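Local structure of CalS13 (Micromonospora echinospora, 4ZAS) at residues A[75-80]-A[245-250]; A[93-98]-A[267-272]; A[164-169]-A[314-319]; A[297-302]-A[323-328]. The protein is a sugar aminotransferase that probably uses pyridoxal 5'-phosphate to place an amino group on a dTDP-linked keto sugar. All blocks are in the same frame, centred on the assembly; numbering follows the deposited sequence.

How the contacts relate
From the N terminus, contact 1 opens at strand 76-79, contact 2 at the end of helix 82-94 and contact 3 in the loop behind strand 155-161. Contact 1 then closes on helix 237-247 and contact 2 in the loop before helix 275-305. Contact 4 opens on that helix; 314-319 closes contact 3 and 323-328 contact 4. Contacts 1, 2 and 3 cross one another, contact 3 also crosses contact 4, and none nest. Contacts 1 and 2 touch beside the second subunit, joining strand 76-79 and helix 82-94 to helix 237-247 and the loop after it. Contacts 3 and 4 touch on the opposite side of the chain's centre, tying loop 164-169 to the C-terminal helices and strands.

Contact 1: A[75-80]-A[245-250]; sequences RVVSVN and LRRWLG
Arg-247 lays one face of its guanidinium against Val-77, whose CG1 stands 3.3 Å from NH1 and also packs on CD. With CG anti to the backbone N (chi1 -180°), the arginine runs straight out toward the strand, then bends at chi3 (57°), which turns the planar group alongside 77-79. NH1 gives a hydrogen bond to the carbonyl of Ser-78, 2.9 Å from NH1 to O and nearly straight at 165°. That oxygen lies in the guanidinium plane, so the group is held at its edge by the strand backbone and over one face by a methyl. Val-79 CG1 touches the same arginine side chain more loosely, 4.3 Å from Arg-247 CD. The charge itself is met by Glu-64, whose OE2 forms a salt bridge with NH1; this same oxygen is hydrogen-bonded to Ser-78 OG, so the carboxylate is shared by the arginine and the serine. The dTDP-binding Arg-253 follows shortly in the chain. Within this chain, strand 76-79 is an outermost strand of the seven-stranded mixed sheet, antiparallel to 230-233. Helix 237-247 faces the strand and sends Tyr-240 against Val-77, while Ser-78 meets helix 58-71 and Val-79 meets helix 82-94.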
# COMPACT_ATOMS: atom_id res chain seq x y z
N ARG A 75 -5.10 -11.33 -17.88
CA ARG A 75 -5.70 -10.29 -17.04
C ARG A 75 -5.00 -10.13 -15.70
O ARG A 75 -5.58 -10.38 -14.64
CB ARG A 75 -7.18 -10.59 -16.81
CG ARG A 75 -7.98 -10.62 -18.10
CD ARG A 75 -9.14 -11.53 -17.94
NE ARG A 75 -9.77 -11.81 -19.22
CZ ARG A 75 -9.89 -13.05 -19.67
NH1 ARG A 75 -9.39 -14.04 -18.93
NH2 ARG A 75 -10.46 -13.30 -20.84
N VAL A 76 -3.75 -9.68 -15.75
CA VAL A 76 -2.94 -9.55 -14.56
C VAL A 76 -2.79 -8.08 -14.17
O VAL A 76 -2.36 -7.25 -14.98
CB VAL A 76 -1.56 -10.20 -14.77
CG1 VAL A 76 -0.70 -10.03 -13.50
CG2 VAL A 76 -1.72 -11.66 -15.12
N VAL A 77 -3.16 -7.76 -12.94
CA VAL A 77 -3.00 -6.42 -12.43
C VAL A 77 -2.01 -6.43 -11.27
O VAL A 77 -2.35 -6.89 -10.18
CB VAL A 77 -4.36 -5.84 -11.98
CG1 VAL A 77 -4.19 -4.44 -11.39
CG2 VAL A 77 -5.33 -5.82 -13.15
N SER A 78 -0.80 -5.92 -11.48
CA SER A 78 0.19 -5.87 -10.39
C SER A 78 -0.26 -4.87 -9.30
O SER A 78 -1.04 -3.93 -9.57
CB SER A 78 1.58 -5.49 -10.93
OG SER A 78 1.59 -4.17 -11.50
N VAL A 79 0.17 -5.12 -8.06
CA VAL A 79 -0.15 -4.25 -6.92
C VAL A 79 1.07 -4.22 -5.99
O VAL A 79 1.98 -5.01 -6.16
CB VAL A 79 -1.41 -4.71 -6.16
CG1 VAL A 79 -2.72 -4.30 -6.88
CG2 VAL A 79 -1.34 -6.22 -5.89
N ASN A 80 1.07 -3.32 -5.01
CA ASN A 80 2.29 -3.09 -4.23
C ASN A 80 2.47 -4.10 -3.07
O ASN A 80 3.46 -4.04 -2.36
CB ASN A 80 2.40 -1.62 -3.72
CG ASN A 80 1.22 -1.17 -2.85
OD1 ASN A 80 0.31 -1.94 -2.54
ND2 ASN A 80 1.28 0.09 -2.42
N LEU A 245 -8.65 0.17 -12.82
CA LEU A 245 -9.16 1.49 -12.49
C LEU A 245 -8.98 1.82 -11.02
O LEU A 245 -8.44 2.88 -10.69
CB LEU A 245 -10.65 1.58 -12.83
CG LEU A 245 -11.12 2.45 -13.98
CD1 LEU A 245 -12.62 2.44 -14.04
CD2 LEU A 245 -10.61 3.87 -13.76
N ARG A 246 -9.47 0.94 -10.14
CA ARG A 246 -9.42 1.22 -8.71
C ARG A 246 -8.00 1.13 -8.18
O ARG A 246 -7.73 1.50 -7.04
CB ARG A 246 -10.33 0.28 -7.94
CG ARG A 246 -11.76 0.44 -8.29
CD ARG A 246 -12.64 -0.40 -7.40
NE ARG A 246 -14.04 -0.24 -7.77
CZ ARG A 246 -15.05 -0.82 -7.13
NH1 ARG A 246 -14.80 -1.62 -6.11
NH2 ARG A 246 -16.30 -0.60 -7.51
N ARG A 247 -7.10 0.59 -9.00
CA ARG A 247 -5.72 0.48 -8.59
C ARG A 247 -5.06 1.84 -8.47
O ARG A 247 -4.16 2.03 -7.65
CB ARG A 247 -4.94 -0.39 -9.57
CG ARG A 247 -3.51 -0.55 -9.18
CD ARG A 247 -2.76 -1.42 -10.12
NE ARG A 247 -2.79 -0.98 -11.51
CZ ARG A 247 -2.14 -1.63 -12.47
NH1 ARG A 247 -1.43 -2.71 -12.14
NH2 ARG A 247 -2.17 -1.21 -13.73
N TRP A 248 -5.51 2.79 -9.29
CA TRP A 248 -4.95 4.14 -9.32
C TRP A 248 -6.07 5.18 -9.17
O TRP A 248 -6.39 5.93 -10.10
CB TRP A 248 -4.13 4.34 -10.62
CG TRP A 248 -3.58 5.73 -10.79
CD1 TRP A 248 -4.00 6.68 -11.69
CD2 TRP A 248 -2.57 6.35 -10.01
NE1 TRP A 248 -3.29 7.84 -11.52
CE2 TRP A 248 -2.40 7.67 -10.49
CE3 TRP A 248 -1.78 5.91 -8.94
CZ2 TRP A 248 -1.47 8.55 -9.95
CZ3 TRP A 248 -0.85 6.79 -8.41
CH2 TRP A 248 -0.70 8.09 -8.91
N LEU A 249 -6.67 5.21 -7.98
CA LEU A 249 -7.61 6.26 -7.57
C LEU A 249 -8.86 6.46 -8.42
O LEU A 249 -9.58 7.45 -8.23
CB LEU A 249 -6.88 7.60 -7.47
CG LEU A 249 -5.72 7.54 -6.48
CD1 LEU A 249 -4.61 8.44 -6.92
CD2 LEU A 249 -6.19 7.91 -5.08
N GLY A 250 -9.16 5.53 -9.32
CA GLY A 250 -10.35 5.67 -10.15
C GLY A 250 -10.15 6.70 -11.26
O GLY A 250 -11.11 7.24 -11.82

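Contact 2: A[93-98]-A[267-272]; sequences AARPGA and WGYRFI
Arg-95 and Trp-267 form a cation-pi stack that joins the end of helix 82-94 to the loop ahead of helix 275-305, in what is, by family, a fold-type I aminotransferase dimer. Ala-93 and Ala-94 make the last part of the helix, with Ala-93 against strand 155-161. Arg-95 is the first residue to leave helical geometry, and its side chain carries the whole contact. The chain bends at chi3 (51°), which swings the guanidinium over the indole and lays it flat there: the two planes differ by only 8°, and the centres of guanidinium and indole are 3.5 Å apart. CZ sits 22° off the normal of the six-membered ring, so the positive charge is over the face, and CD continues the overlap at 3.7 Å from Trp-267 CZ2. Arg-95 NH1 lies over the six-membered ring, and Arg-95 NE is 3.4 Å from Trp-267 NE1. NH2 also approaches Trp-267 O, but the modelled separation is so short that this bond is doubtful. The backbone O of Arg-95 is hydrogen-bonded to Arg-246 of contact 1. Beyond Arg-95 the chain passes Pro-96 and enters the poorly ordered Gly-97 through a cis peptide. Trp-267 and Tyr-269 also pack on Leu-124 and Ala-125 of the second subunit, and Arg-270 reaches that subunit's cofactor-bearing lysine. Tyr-269 OH sits at the guanidinium edge, 2.9 Å from Arg-95 NH1, at an angle too poor for a hydrogen bond, with Trp-267 CZ3 3.4 Å above the tyrosine ring plane, toward the rim.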
# COMPACT_ATOMS: atom_id res chain seq x y z
N ALA A 93 -16.84 -6.66 -4.09
CA ALA A 93 -17.97 -7.19 -3.32
C ALA A 93 -18.68 -6.06 -2.60
O ALA A 93 -19.91 -5.94 -2.65
CB ALA A 93 -17.49 -8.23 -2.35
N ALA A 94 -17.89 -5.22 -1.94
CA ALA A 94 -18.41 -4.09 -1.18
C ALA A 94 -19.01 -3.00 -2.07
O ALA A 94 -20.06 -2.44 -1.75
CB ALA A 94 -17.30 -3.51 -0.33
N ARG A 95 -18.33 -2.70 -3.17
CA ARG A 95 -18.77 -1.68 -4.13
C ARG A 95 -18.77 -2.26 -5.54
O ARG A 95 -17.76 -2.20 -6.23
CB ARG A 95 -17.86 -0.43 -4.11
CG ARG A 95 -17.87 0.39 -2.83
CD ARG A 95 -16.52 1.11 -2.58
NE ARG A 95 -16.04 1.87 -3.72
CZ ARG A 95 -14.77 1.90 -4.11
NH1 ARG A 95 -13.84 1.23 -3.45
NH2 ARG A 95 -14.43 2.62 -5.17
N PRO A 96 -19.90 -2.83 -5.96
CA PRO A 96 -20.01 -3.59 -7.21
C PRO A 96 -19.62 -2.93 -8.57
O PRO A 96 -18.96 -3.64 -9.33
CB PRO A 96 -21.49 -3.98 -7.24
CG PRO A 96 -21.86 -4.07 -5.79
CD PRO A 96 -21.13 -2.93 -5.14
N GLY A 97 -19.95 -1.68 -8.91
CA GLY A 97 -20.63 -0.69 -8.11
C GLY A 97 -20.18 0.68 -8.60
O GLY A 97 -19.09 0.82 -9.16
N ALA A 98 -21.02 1.69 -8.42
CA ALA A 98 -20.67 3.06 -8.79
C ALA A 98 -21.40 4.07 -7.91
O ALA A 98 -21.93 3.72 -6.85
CB ALA A 98 -20.96 3.31 -10.25
N TRP A 267 -14.28 5.87 -6.88
CA TRP A 267 -13.07 6.27 -6.16
C TRP A 267 -12.19 5.02 -5.98
O TRP A 267 -12.68 3.91 -5.97
CB TRP A 267 -13.41 6.96 -4.82
CG TRP A 267 -14.07 6.05 -3.78
CD1 TRP A 267 -15.40 5.97 -3.49
CD2 TRP A 267 -13.42 5.13 -2.90
NE1 TRP A 267 -15.62 5.06 -2.50
CE2 TRP A 267 -14.42 4.53 -2.11
CE3 TRP A 267 -12.09 4.75 -2.71
CZ2 TRP A 267 -14.13 3.57 -1.15
CZ3 TRP A 267 -11.80 3.80 -1.75
CH2 TRP A 267 -12.82 3.21 -0.98
N GLY A 268 -10.88 5.22 -5.89
CA GLY A 268 -9.97 4.10 -5.85
C GLY A 268 -8.90 4.24 -4.80
O GLY A 268 -9.01 5.04 -3.87
N TYR A 269 -7.85 3.44 -4.96
CA TYR A 269 -6.79 3.33 -3.98
C TYR A 269 -5.50 3.68 -4.67
O TYR A 269 -5.49 4.09 -5.83
CB TYR A 269 -6.75 1.91 -3.38
CG TYR A 269 -8.11 1.38 -2.94
CD1 TYR A 269 -9.01 0.84 -3.86
CD2 TYR A 269 -8.51 1.45 -1.60
CE1 TYR A 269 -10.25 0.39 -3.46
CE2 TYR A 269 -9.75 0.99 -1.19
CZ TYR A 269 -10.61 0.47 -2.13
OH TYR A 269 -11.85 0.02 -1.74
N ARG A 270 -4.39 3.50 -3.96
CA ARG A 270 -3.08 3.81 -4.51
C ARG A 270 -2.21 2.59 -4.25
O ARG A 270 -1.47 2.51 -3.27
CB ARG A 270 -2.55 5.11 -3.87
CG ARG A 270 -1.07 5.41 -3.91
CD ARG A 270 -0.47 5.44 -5.28
NE ARG A 270 0.68 6.35 -5.28
CZ ARG A 270 1.95 6.00 -5.43
NH1 ARG A 270 2.28 4.73 -5.59
NH2 ARG A 270 2.89 6.93 -5.41
N PHE A 271 -2.35 1.62 -5.15
CA PHE A 271 -1.87 0.26 -4.97
C PHE A 271 -0.88 -0.17 -6.05
O PHE A 271 -0.49 -1.32 -6.09
CB PHE A 271 -3.05 -0.72 -4.98
CG PHE A 271 -3.86 -0.75 -3.71
CD1 PHE A 271 -3.37 -0.21 -2.53
CD2 PHE A 271 -5.13 -1.34 -3.69
CE1 PHE A 271 -4.14 -0.24 -1.35
CE2 PHE A 271 -5.89 -1.37 -2.53
CZ PHE A 271 -5.39 -0.81 -1.36
N ILE A 272 -0.44 0.75 -6.90
CA ILE A 272 0.41 0.37 -8.02
C ILE A 272 1.76 -0.19 -7.56
O ILE A 272 2.27 0.17 -6.51
CB ILE A 272 0.59 1.57 -8.97
CG1 ILE A 272 1.17 2.77 -8.23
CG2 ILE A 272 -0.74 1.97 -9.57
CD1 ILE A 272 1.83 3.78 -9.13

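Contact 3: A[164-169]-A[314-319]; sequences LGYPVD and QTERAD
Tyr-166 and Arg-317 have the nearest CA atoms, 8.7 Å apart, so two irregular loops are bridged by a side chain and not by paired main chains. That side chain is Tyr-166. A chi1 of -177° carries the ring away from its own amide and out across 316-318 until the hydroxyl arrives among three residues. OH donates to Glu-316 OE1 at 3.1 Å, using the anti lone pair of that oxygen, with the ring and carboxylate planes turned 66° apart. In return it receives a weak hydrogen bond from Ala-318 N, 3.2 Å from OH and bent to 129°; this N lies at the ring's edge, and Ala-318 CB rests 3.6 Å from the same OH. Farther down the ring, CE1 approaches Glu-316 O at 3.3 Å. That carbonyl is also hydrogen-bonded by Arg-317 NH1, which comes from above the carbonyl plane, while Arg-317 NH2 turns to a salt bridge with Asp-303. A phenylalanine in place of Tyr-166 would probably keep the ring between the loops but leave the Glu-316 carboxylate without its hydroxyl donor and Ala-318 N without its weak acceptor. The contact joins the loop between strand 155-161 and helix 170-180 to the one between strands 312-313 and 321-322, away from the ligand-binding sites. One phenol group thus serves a carboxylate as donor and a backbone N-H, only weakly, as acceptor; because its donor bond goes to a carboxylate, that carboxylate is likely to stay charged.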
# COMPACT_ATOMS: atom_id res chain seq x y z
N LEU A 164 0.04 -23.02 2.07
CA LEU A 164 1.34 -23.56 1.67
C LEU A 164 1.45 -23.86 0.19
O LEU A 164 2.43 -24.46 -0.25
CB LEU A 164 1.66 -24.81 2.48
CG LEU A 164 1.57 -24.52 3.98
CD1 LEU A 164 1.75 -25.79 4.77
CD2 LEU A 164 2.60 -23.46 4.38
N GLY A 165 0.48 -23.42 -0.59
CA GLY A 165 0.46 -23.72 -2.02
C GLY A 165 -0.18 -25.06 -2.35
O GLY A 165 -0.00 -25.58 -3.46
N TYR A 166 -0.91 -25.63 -1.40
CA TYR A 166 -1.70 -26.82 -1.68
C TYR A 166 -3.08 -26.38 -2.13
O TYR A 166 -3.82 -25.76 -1.36
CB TYR A 166 -1.79 -27.78 -0.46
CG TYR A 166 -2.54 -29.06 -0.78
CD1 TYR A 166 -1.88 -30.19 -1.27
CD2 TYR A 166 -3.92 -29.14 -0.62
CE1 TYR A 166 -2.57 -31.37 -1.58
CE2 TYR A 166 -4.62 -30.31 -0.92
CZ TYR A 166 -3.94 -31.42 -1.40
OH TYR A 166 -4.64 -32.57 -1.71
N PRO A 167 -3.42 -26.66 -3.38
CA PRO A 167 -4.68 -26.18 -3.96
C PRO A 167 -5.96 -26.68 -3.30
O PRO A 167 -6.17 -27.88 -3.14
CB PRO A 167 -4.61 -26.68 -5.40
CG PRO A 167 -3.13 -26.82 -5.68
CD PRO A 167 -2.55 -27.30 -4.37
N VAL A 168 -6.83 -25.73 -2.96
CA VAL A 168 -8.22 -26.04 -2.63
C VAL A 168 -8.87 -26.82 -3.77
O VAL A 168 -8.52 -26.62 -4.94
CB VAL A 168 -8.97 -24.73 -2.34
CG1 VAL A 168 -10.46 -24.97 -2.17
CG2 VAL A 168 -8.37 -24.06 -1.10
N ASP A 169 -9.79 -27.73 -3.46
CA ASP A 169 -10.54 -28.40 -4.52
C ASP A 169 -11.48 -27.41 -5.18
O ASP A 169 -12.60 -27.25 -4.73
CB ASP A 169 -11.35 -29.58 -3.99
CG ASP A 169 -11.89 -30.45 -5.10
OD1 ASP A 169 -12.77 -29.99 -5.85
OD2 ASP A 169 -11.43 -31.61 -5.21
N GLN A 314 0.89 -36.45 8.26
CA GLN A 314 1.12 -35.60 7.09
C GLN A 314 -0.22 -35.12 6.55
O GLN A 314 -1.28 -35.62 6.97
CB GLN A 314 1.90 -36.35 6.01
CG GLN A 314 3.25 -36.92 6.48
CD GLN A 314 4.03 -37.61 5.37
OE1 GLN A 314 3.80 -37.38 4.19
NE2 GLN A 314 4.93 -38.48 5.76
N THR A 315 -0.17 -34.17 5.62
CA THR A 315 -1.33 -33.58 4.98
C THR A 315 -1.77 -34.44 3.79
O THR A 315 -0.96 -35.17 3.22
CB THR A 315 -1.01 -32.14 4.50
OG1 THR A 315 -1.05 -31.24 5.62
CG2 THR A 315 -2.01 -31.64 3.45
N GLU A 316 -3.06 -34.40 3.48
CA GLU A 316 -3.63 -35.06 2.29
C GLU A 316 -2.86 -34.75 0.99
O GLU A 316 -2.31 -33.66 0.84
CB GLU A 316 -5.10 -34.62 2.16
CG GLU A 316 -5.80 -35.05 0.89
CD GLU A 316 -7.10 -34.30 0.67
OE1 GLU A 316 -7.17 -33.46 -0.25
OE2 GLU A 316 -8.06 -34.61 1.41
N ARG A 317 -2.79 -35.71 0.08
CA ARG A 317 -2.16 -35.49 -1.23
C ARG A 317 -3.02 -36.06 -2.36
O ARG A 317 -3.15 -37.25 -2.49
CB ARG A 317 -0.77 -36.13 -1.32
CG ARG A 317 0.25 -35.68 -0.30
CD ARG A 317 0.98 -34.44 -0.74
NE ARG A 317 2.07 -34.13 0.18
CZ ARG A 317 1.92 -33.47 1.33
NH1 ARG A 317 0.72 -33.09 1.73
NH2 ARG A 317 2.97 -33.23 2.09
N ALA A 318 -3.55 -35.19 -3.20
CA ALA A 318 -4.36 -35.63 -4.31
C ALA A 318 -3.54 -35.69 -5.60
O ALA A 318 -2.66 -34.86 -5.82
CB ALA A 318 -5.55 -34.71 -4.47
N ASP A 319 -3.90 -36.63 -6.47
CA ASP A 319 -3.19 -36.86 -7.72
C ASP A 319 -3.46 -35.77 -8.74
O ASP A 319 -2.69 -35.56 -9.68
CB ASP A 319 -3.63 -38.19 -8.34
CG ASP A 319 -3.22 -39.38 -7.51
OD1 ASP A 319 -2.16 -39.32 -6.86
OD2 ASP A 319 -3.97 -40.38 -7.52

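Contact 4: A[297-302]-A[323-328]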
# COMPACT_ATOMS: atom_id res chain seq x y z
N GLU A 297 10.83 -31.36 -5.01
CA GLU A 297 11.71 -32.51 -4.86
C GLU A 297 11.97 -32.79 -3.38
O GLU A 297 11.95 -33.94 -2.95
CB GLU A 297 13.02 -32.27 -5.62
CG GLU A 297 14.13 -33.20 -5.21
CD GLU A 297 15.40 -32.93 -5.99
OE1 GLU A 297 15.50 -31.85 -6.61
OE2 GLU A 297 16.29 -33.80 -5.96
N ASN A 298 12.18 -31.73 -2.61
CA ASN A 298 12.37 -31.86 -1.18
C ASN A 298 11.09 -32.36 -0.52
O ASN A 298 11.14 -33.19 0.39
CB ASN A 298 12.82 -30.53 -0.54
CG ASN A 298 14.18 -30.06 -1.05
OD1 ASN A 298 14.99 -30.86 -1.51
ND2 ASN A 298 14.45 -28.76 -0.93
N ALA A 299 9.93 -31.87 -0.97
CA ALA A 299 8.65 -32.31 -0.40
C ALA A 299 8.36 -33.80 -0.65
O ALA A 299 7.89 -34.51 0.25
CB ALA A 299 7.51 -31.48 -0.94
N ALA A 300 8.64 -34.27 -1.86
CA ALA A 300 8.44 -35.68 -2.21
C ALA A 300 9.34 -36.55 -1.35
O ALA A 300 8.96 -37.67 -0.96
CB ALA A 300 8.73 -35.92 -3.69
N PHE A 301 10.54 -36.04 -1.07
CA PHE A 301 11.49 -36.72 -0.20
C PHE A 301 10.90 -36.92 1.20
O PHE A 301 10.92 -38.03 1.74
CB PHE A 301 12.80 -35.93 -0.13
CG PHE A 301 13.83 -36.57 0.72
CD1 PHE A 301 14.58 -37.63 0.25
CD2 PHE A 301 14.05 -36.12 2.01
CE1 PHE A 301 15.54 -38.22 1.03
CE2 PHE A 301 15.02 -36.71 2.81
CZ PHE A 301 15.76 -37.76 2.32
N TYR A 302 10.36 -35.85 1.77
CA TYR A 302 9.72 -35.90 3.08
C TYR A 302 8.51 -36.85 3.08
O TYR A 302 8.38 -37.68 3.99
CB TYR A 302 9.26 -34.49 3.52
CG TYR A 302 10.36 -33.53 3.96
CD1 TYR A 302 11.59 -33.99 4.41
CD2 TYR A 302 10.16 -32.15 3.89
CE1 TYR A 302 12.59 -33.11 4.79
CE2 TYR A 302 11.15 -31.27 4.28
CZ TYR A 302 12.37 -31.75 4.73
OH TYR A 302 13.36 -30.87 5.11
N PRO A 323 1.09 -29.40 -5.78
CA PRO A 323 1.34 -28.40 -4.74
C PRO A 323 2.68 -27.70 -4.89
O PRO A 323 3.59 -28.23 -5.52
CB PRO A 323 1.30 -29.22 -3.45
CG PRO A 323 0.50 -30.40 -3.79
CD PRO A 323 0.80 -30.73 -5.21
N ALA A 324 2.78 -26.50 -4.31
CA ALA A 324 3.99 -25.69 -4.42
C ALA A 324 4.91 -25.89 -3.23
O ALA A 324 6.09 -25.55 -3.31
CB ALA A 324 3.64 -24.20 -4.55
N PHE A 325 4.36 -26.38 -2.13
CA PHE A 325 5.13 -26.67 -0.92
C PHE A 325 6.06 -25.52 -0.51
O PHE A 325 7.27 -25.70 -0.42
CB PHE A 325 5.95 -27.95 -1.12
CG PHE A 325 5.11 -29.19 -1.21
CD1 PHE A 325 4.55 -29.74 -0.07
CD2 PHE A 325 4.91 -29.82 -2.42
CE1 PHE A 325 3.79 -30.88 -0.14
CE2 PHE A 325 4.15 -30.96 -2.50
CZ PHE A 325 3.59 -31.50 -1.36
N TRP A 326 5.48 -24.35 -0.26
CA TRP A 326 6.24 -23.18 0.18
C TRP A 326 6.94 -23.47 1.50
O TRP A 326 8.07 -23.02 1.75
CB TRP A 326 5.32 -21.97 0.34
CG TRP A 326 6.06 -20.71 0.65
CD1 TRP A 326 7.12 -20.20 -0.04
CD2 TRP A 326 5.80 -19.80 1.71
NE1 TRP A 326 7.53 -19.02 0.53
CE2 TRP A 326 6.73 -18.75 1.61
CE3 TRP A 326 4.86 -19.76 2.74
CZ2 TRP A 326 6.75 -17.68 2.50
CZ3 TRP A 326 4.88 -18.69 3.63
CH2 TRP A 326 5.82 -17.67 3.50
N MET A 327 6.21 -24.17 2.37
CA MET A 327 6.74 -24.78 3.57
C MET A 327 6.18 -26.20 3.62
O MET A 327 5.26 -26.50 2.89
CB MET A 327 6.36 -23.98 4.82
CG MET A 327 7.03 -22.62 4.88
SD MET A 327 6.54 -21.60 6.28
CE MET A 327 4.83 -21.32 5.90
N TYR A 328 6.74 -27.07 4.44
CA TYR A 328 6.21 -28.43 4.56
C TYR A 328 5.44 -28.58 5.88
O TYR A 328 6.01 -28.35 6.96
CB TYR A 328 7.33 -29.46 4.46
CG TYR A 328 6.83 -30.88 4.34
CD1 TYR A 328 6.53 -31.63 5.45
CD2 TYR A 328 6.64 -31.45 3.09
CE1 TYR A 328 6.06 -32.92 5.34
CE2 TYR A 328 6.16 -32.74 2.97
CZ TYR A 328 5.87 -33.47 4.09
OH TYR A 328 5.42 -34.77 3.96
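Tyr-328 turns its ring to the far side from its backbone N (chi1 -170°), whereas Tyr-302 has CG anti to the carbonyl carbon (chi1 -73°), and these settings bring the two rings together edge to face. The edge of Tyr-302 points at the face of Tyr-328, with centroids 5.0 Å apart and planes at 72°, and the side chains run past each other in opposite directions. Tyr-302 CD2 makes the closest ring touch, 3.6 Å from Tyr-328 CG. Before its ring departs, Tyr-302 also places CB over the same face of Tyr-328, 3.8 Å from the centroid, in a CH-pi contact. One turn earlier on the helix, Ala-299 does the same to Phe-325: its CB stands over the ring centre, 3.4 Å from the centroid. Ala-299 CB also reaches Tyr-328 CD2 at 4.1 Å, so the small methyl sits against both aromatics. Helix 275-305 thus packs onto the loop that leads from strand 321-322 into strand 328-332, with Tyr-302 touching helix 390-401 as well. The rings keep their hydroxyls supplied: Tyr-302 OH is hydrogen-bonded to Pro-383 O, and Tyr-328 OH to Asp-303 OD1. With an alanine in place of Tyr-328, the edge of Tyr-302 would probably lose the face it meets and Asp-303 its hydroxyl partner. All the bonding between 297-302 and 323-328 is thus apolar and aromatic, and the polar ends are satisfied by partners beyond the two segments, which suits a buried junction between a helix and the loop leading into a strand.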